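Local coordinates for mannosyl-glycoprotein endo-beta-N-acetylglucosamidase-like domain-containing protein (Pseudomonas protegens, PDB 4KT3), which is a type VI secretion effector that acts as a peptidoglycan glycoside hydrolase, captured here in complex with its immunity protein, a putative lipoprotein, at residues A[85-90]-A[145-150]; A[90-95]-A[122-127]. All blocks are in the same frame, centred on the assembly; numbering follows the deposited sequence.

How the interactions relate
From the N terminus, the chain passes helices 59-70 and 76-81 and enters the long loop that holds 85-90 and then 90-95. P90 belongs to both segments. After the hairpin of strands 96-98 and 108-110 comes helix 114-129, where 122-127 packs on 90-95 and closes interaction 2, with 26 residues between its segments. Past helix 135-144, residues 145-150 return to 85-90 and close interaction 1, a loop of 54 intervening residues in which interaction 2 is nested. Their centres are about 10 Å apart. F125 of interaction 2 packs on S145 and Y147, while M87 touches S124, so helix 114-129 joins the two contacts.

Interaction 1: residues A[85-90]-A[145-150]; sequences FSMHAP and SGYNTG
The phenol OH of Y147 donates a weak hydrogen bond to the backbone carbonyl of F85, with OH and O 2.7 Å apart. F85 O lies oblique to the tyrosine ring. The C=O...OH angle at F85 O is about 128°, a usual approach to a carbonyl oxygen. The backbones stay apart, the nearest CA atoms (M87 and Y147) being 8.6 Å from each other, and the tyrosine side chain bridges the gap. The ring of Y147 does so with CG anti to its backbone N (chi1 176°), which sends the ring toward 85-90. The same oxygen also brushes the F85 side chain, with Y147 OH 3.9 Å from F85 CB and lying at the edge of the phenyl ring, near its plane. A second touch comes from selenomethionine M87, whose folded chain brings SE to 4.2 Å from Y147 CE2; the selenium approaches the tyrosine at its edge, close to the ring plane. Just before Y147, G146 ends helix 135-144 in a Schellman motif with positive phi (83°), and this turn directs the chain into the crossing. The three touching residues are buried in the complex. Residues of both loops also bind the putative lipoprotein: its Y79 and N70 hydrogen-bond S86 and H88, and its E78 meets G150 N, consistent with an immunity protein covering this face of a lysozyme-clan enzyme. Behind the contact, the F85 ring packs on L62, L65 and A66 of helix 59-70 and meets F121 of helix 114-129, whose ring also meets that of Y147, nearly perpendicular to it, while F125 makes an edge-to-face pair with the tyrosine and M87 hydrogen-bonds through its backbone to A109 of strand 108-110.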
loop_
_atom_site.group_PDB
_atom_site.type_symbol
_atom_site.label_atom_id
_atom_site.label_comp_id
_atom_site.label_asym_id
_atom_site.label_seq_id
_atom_site.Cartn_x
_atom_site.Cartn_y
_atom_site.Cartn_z
ATOM N N PHE A 85 10.673 -3.227 3.349
ATOM C CA PHE A 85 11.026 -2.904 1.965
ATOM C C PHE A 85 10.697 -4.060 1.031
ATOM O O PHE A 85 11.091 -4.060 -0.142
ATOM C CB PHE A 85 12.506 -2.479 1.902
ATOM C CG PHE A 85 12.744 -1.163 2.584
ATOM C CD1 PHE A 85 12.906 -1.105 3.961
ATOM C CD2 PHE A 85 12.724 0.025 1.867
ATOM C CE1 PHE A 85 13.049 0.096 4.602
ATOM C CE2 PHE A 85 12.889 1.240 2.515
ATOM C CZ PHE A 85 13.047 1.269 3.885
ATOM N N SER A 86 9.935 -5.021 1.566
ATOM C CA SER A 86 9.546 -6.240 0.857
ATOM C C SER A 86 10.685 -6.827 0.022
ATOM O O SER A 86 10.500 -7.203 -1.141
ATOM C CB SER A 86 8.302 -5.998 -0.010
ATOM O OG SER A 86 7.215 -5.593 0.802
HETATM N N MSE A 87 11.854 -6.921 0.646
HETATM C CA MSE A 87 13.041 -7.469 0.013
HETATM C C MSE A 87 12.879 -8.949 -0.230
HETATM O O MSE A 87 12.541 -9.697 0.682
HETATM C CB MSE A 87 14.252 -7.297 0.933
HETATM C CG MSE A 87 14.519 -5.874 1.351
HETATM SE SE MSE A 87 15.414 -4.842 -0.024
HETATM C CE MSE A 87 17.164 -5.674 0.055
ATOM N N HIS A 88 13.162 -9.355 -1.462
ATOM C CA HIS A 88 13.288 -10.755 -1.799
ATOM C C HIS A 88 14.491 -11.354 -1.069
ATOM O O HIS A 88 15.526 -10.697 -0.881
ATOM C CB HIS A 88 13.471 -10.924 -3.314
ATOM C CG HIS A 88 12.250 -10.596 -4.118
ATOM N ND1 HIS A 88 12.250 -10.576 -5.496
ATOM C CD2 HIS A 88 10.993 -10.271 -3.737
ATOM C CE1 HIS A 88 11.040 -10.263 -5.930
ATOM N NE2 HIS A 88 10.262 -10.062 -4.881
ATOM N N ALA A 89 14.344 -12.604 -0.651
ATOM C CA ALA A 89 15.453 -13.351 -0.081
ATOM C C ALA A 89 16.269 -13.991 -1.204
ATOM O O ALA A 89 15.707 -14.419 -2.225
ATOM C CB ALA A 89 14.937 -14.415 0.854
ATOM N N PRO A 90 17.593 -14.091 -1.023
ATOM C CA PRO A 90 18.333 -13.650 0.162
ATOM C C PRO A 90 18.680 -12.172 0.117
ATOM O O PRO A 90 18.937 -11.634 -0.961
ATOM C CB PRO A 90 19.607 -14.497 0.118
ATOM C CG PRO A 90 19.837 -14.754 -1.362
ATOM C CD PRO A 90 18.452 -14.815 -1.983
ATOM N N SER A 145 18.084 0.040 -11.000
ATOM C CA SER A 145 18.849 -0.828 -10.115
ATOM C C SER A 145 18.308 -2.254 -10.083
ATOM O O SER A 145 18.964 -3.144 -9.559
ATOM C CB SER A 145 18.840 -0.259 -8.692
ATOM O OG SER A 145 17.575 -0.421 -8.080
ATOM N N GLY A 146 17.107 -2.454 -10.615
ATOM C CA GLY A 146 16.446 -3.749 -10.550
ATOM C C GLY A 146 15.692 -4.020 -9.249
ATOM O O GLY A 146 15.226 -5.127 -9.023
ATOM N N TYR A 147 15.573 -3.018 -8.382
ATOM C CA TYR A 147 14.749 -3.170 -7.192
ATOM C C TYR A 147 13.326 -3.593 -7.581
ATOM O O TYR A 147 12.770 -4.554 -7.029
ATOM C CB TYR A 147 14.717 -1.850 -6.410
ATOM C CG TYR A 147 13.814 -1.873 -5.192
ATOM C CD1 TYR A 147 12.510 -1.407 -5.254
ATOM C CD2 TYR A 147 14.270 -2.367 -3.986
ATOM C CE1 TYR A 147 11.687 -1.421 -4.121
ATOM C CE2 TYR A 147 13.460 -2.399 -2.862
ATOM C CZ TYR A 147 12.180 -1.914 -2.931
ATOM O OH TYR A 147 11.364 -1.940 -1.824
ATOM N N ASN A 148 12.739 -2.848 -8.509
ATOM C CA ASN A 148 11.486 -3.232 -9.153
ATOM C C ASN A 148 11.730 -3.088 -10.640
ATOM O O ASN A 148 12.522 -2.241 -11.051
ATOM C CB ASN A 148 10.328 -2.290 -8.784
ATOM C CG ASN A 148 9.761 -2.518 -7.396
ATOM O OD1 ASN A 148 10.050 -3.491 -6.697
ATOM N ND2 ASN A 148 8.917 -1.619 -7.023
ATOM N N THR A 149 11.030 -3.872 -11.445
ATOM C CA THR A 149 11.170 -3.761 -12.892
ATOM C C THR A 149 10.336 -2.590 -13.421
ATOM O O THR A 149 10.670 -1.979 -14.445
ATOM C CB THR A 149 10.788 -5.073 -13.596
ATOM O OG1 THR A 149 9.449 -5.436 -13.246
ATOM C CG2 THR A 149 11.721 -6.167 -13.154
ATOM N N GLY A 150 9.248 -2.295 -12.712
ATOM C CA GLY A 150 8.452 -1.109 -12.951
ATOM C C GLY A 150 8.027 -0.976 -14.391
ATOM O O GLY A 150 7.990 0.129 -14.928
#

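Interaction 2: residues A[90-95]-A[122-127]; sequences PAPLQI and ASSFGT
S123 meets P92 on the outer surface of helix 114-129, and here the backbones come closest, CA to CA 6.8 Å. Its hydroxyl lies anti to the backbone N (chi1 -174°), which carries it to the proline ring, where S123 OG is 3.5 Å from P92 CG and also covers P92 CB. CB of S123 backs this up, approaching the P92 CB and CG methylenes at 3.9 Å each. No hydrogen bond crosses between the segments; the evidence is for van der Waals contact between methylenes and hydroxyls. P92 is held in position by a type II beta turn from A91 to Q94, in which it takes the second place and L93 the third with positive phi. Q94 N closes the turn on A91 O at 3.2 Å. The Q94 side chain folds back as well, its OE1 accepting from A91 N at 2.8 Å with an N-H...O angle of 155°, although the donor stands above the amide carbonyl plane. P92 O is hydrogen-bonded by S120 OG of the same helix, a polar tie in addition to the van der Waals contact. The turn leads from the 85-90 loop into the hairpin of strands 96-98 and 108-110 and rests against the helix. The next residue, S124, takes the other end of the ring: S124 OG comes to 3.2 Å from P92 CD. A chi1 of -68° sets this OG anti to its own carbonyl carbon, on the side where P92 CD and CG lie. S124 also touches M87. At F125 the helix backbone is distorted, and the following bond, G126 N to A122 O at 2.9 Å, is weak; the F125 side chain packs against G75 of the putative lipoprotein chain.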
loop_
_atom_site.group_PDB
_atom_site.type_symbol
_atom_site.label_atom_id
_atom_site.label_comp_id
_atom_site.label_asym_id
_atom_site.label_seq_id
_atom_site.Cartn_x
_atom_site.Cartn_y
_atom_site.Cartn_z
ATOM N N PRO A 90 17.593 -14.091 -1.023
ATOM C CA PRO A 90 18.333 -13.650 0.162
ATOM C C PRO A 90 18.680 -12.172 0.117
ATOM O O PRO A 90 18.937 -11.634 -0.961
ATOM C CB PRO A 90 19.607 -14.497 0.118
ATOM C CG PRO A 90 19.837 -14.754 -1.362
ATOM C CD PRO A 90 18.452 -14.815 -1.983
ATOM N N ALA A 91 18.683 -11.533 1.288
ATOM C CA ALA A 91 19.035 -10.127 1.402
ATOM C C ALA A 91 20.059 -9.987 2.520
ATOM O O ALA A 91 20.043 -10.767 3.472
ATOM C CB ALA A 91 17.807 -9.304 1.712
ATOM N N PRO A 92 20.972 -9.010 2.402
ATOM C CA PRO A 92 21.919 -8.788 3.497
ATOM C C PRO A 92 21.182 -8.533 4.803
ATOM O O PRO A 92 20.122 -7.886 4.816
ATOM C CB PRO A 92 22.688 -7.538 3.062
ATOM C CG PRO A 92 22.494 -7.445 1.587
ATOM C CD PRO A 92 21.149 -8.043 1.305
ATOM N N LEU A 93 21.758 -9.046 5.887
ATOM C CA LEU A 93 21.246 -8.864 7.252
ATOM C C LEU A 93 19.998 -9.681 7.566
ATOM O O LEU A 93 19.474 -9.600 8.676
ATOM C CB LEU A 93 21.014 -7.379 7.594
ATOM C CG LEU A 93 22.207 -6.429 7.478
ATOM C CD1 LEU A 93 21.744 -4.975 7.427
ATOM C CD2 LEU A 93 23.184 -6.659 8.641
ATOM N N GLN A 94 19.512 -10.487 6.629
ATOM C CA GLN A 94 18.309 -11.266 6.942
ATOM C C GLN A 94 18.581 -12.296 8.049
ATOM O O GLN A 94 19.713 -12.800 8.198
ATOM C CB GLN A 94 17.741 -11.960 5.701
ATOM C CG GLN A 94 18.495 -13.212 5.255
ATOM C CD GLN A 94 17.831 -13.873 4.072
ATOM O OE1 GLN A 94 17.351 -13.196 3.164
ATOM N NE2 GLN A 94 17.788 -15.205 4.078
ATOM N N ILE A 95 17.532 -12.620 8.807
ATOM C CA ILE A 95 17.627 -13.636 9.849
ATOM C C ILE A 95 16.854 -14.898 9.447
ATOM O O ILE A 95 16.826 -15.883 10.180
ATOM C CB ILE A 95 17.128 -13.117 11.221
ATOM C CG1 ILE A 95 15.648 -12.722 11.153
ATOM C CG2 ILE A 95 17.978 -11.934 11.679
ATOM C CD1 ILE A 95 15.028 -12.415 12.508
ATOM N N ALA A 122 19.708 -0.488 1.894
ATOM C CA ALA A 122 20.874 0.345 1.649
ATOM C C ALA A 122 22.061 -0.474 1.142
ATOM O O ALA A 122 22.782 -0.038 0.240
ATOM C CB ALA A 122 21.251 1.088 2.922
ATOM N N SER A 123 22.268 -1.648 1.734
ATOM C CA SER A 123 23.360 -2.540 1.344
ATOM C C SER A 123 23.229 -2.970 -0.126
ATOM O O SER A 123 24.202 -2.912 -0.904
ATOM C CB SER A 123 23.376 -3.760 2.280
ATOM O OG SER A 123 24.489 -4.602 2.035
ATOM N N SER A 124 22.030 -3.385 -0.529
ATOM C CA SER A 124 21.827 -3.920 -1.866
ATOM C C SER A 124 21.628 -2.851 -2.939
ATOM O O SER A 124 22.051 -3.048 -4.082
ATOM C CB SER A 124 20.599 -4.848 -1.879
ATOM O OG SER A 124 20.842 -6.017 -1.124
ATOM N N PHE A 125 20.955 -1.754 -2.597
ATOM C CA PHE A 125 20.487 -0.795 -3.612
ATOM C C PHE A 125 20.964 0.639 -3.368
ATOM O O PHE A 125 20.681 1.536 -4.155
ATOM C CB PHE A 125 18.950 -0.845 -3.690
ATOM C CG PHE A 125 18.442 -2.181 -4.143
ATOM C CD1 PHE A 125 18.549 -2.549 -5.470
ATOM C CD2 PHE A 125 17.919 -3.088 -3.241
ATOM C CE1 PHE A 125 18.122 -3.778 -5.893
ATOM C CE2 PHE A 125 17.484 -4.324 -3.665
ATOM C CZ PHE A 125 17.598 -4.668 -4.995
ATOM N N GLY A 126 21.712 0.839 -2.288
ATOM C CA GLY A 126 22.091 2.170 -1.863
ATOM C C GLY A 126 22.968 2.867 -2.882
ATOM O O GLY A 126 22.739 4.027 -3.236
ATOM N N THR A 127 23.980 2.169 -3.364
ATOM C CA THR A 127 24.923 2.802 -4.264
ATOM C C THR A 127 24.177 3.210 -5.528
ATOM O O THR A 127 24.419 4.269 -6.096
ATOM C CB THR A 127 26.114 1.865 -4.544
ATOM O OG1 THR A 127 26.810 1.626 -3.316
ATOM C CG2 THR A 127 27.079 2.464 -5.531
#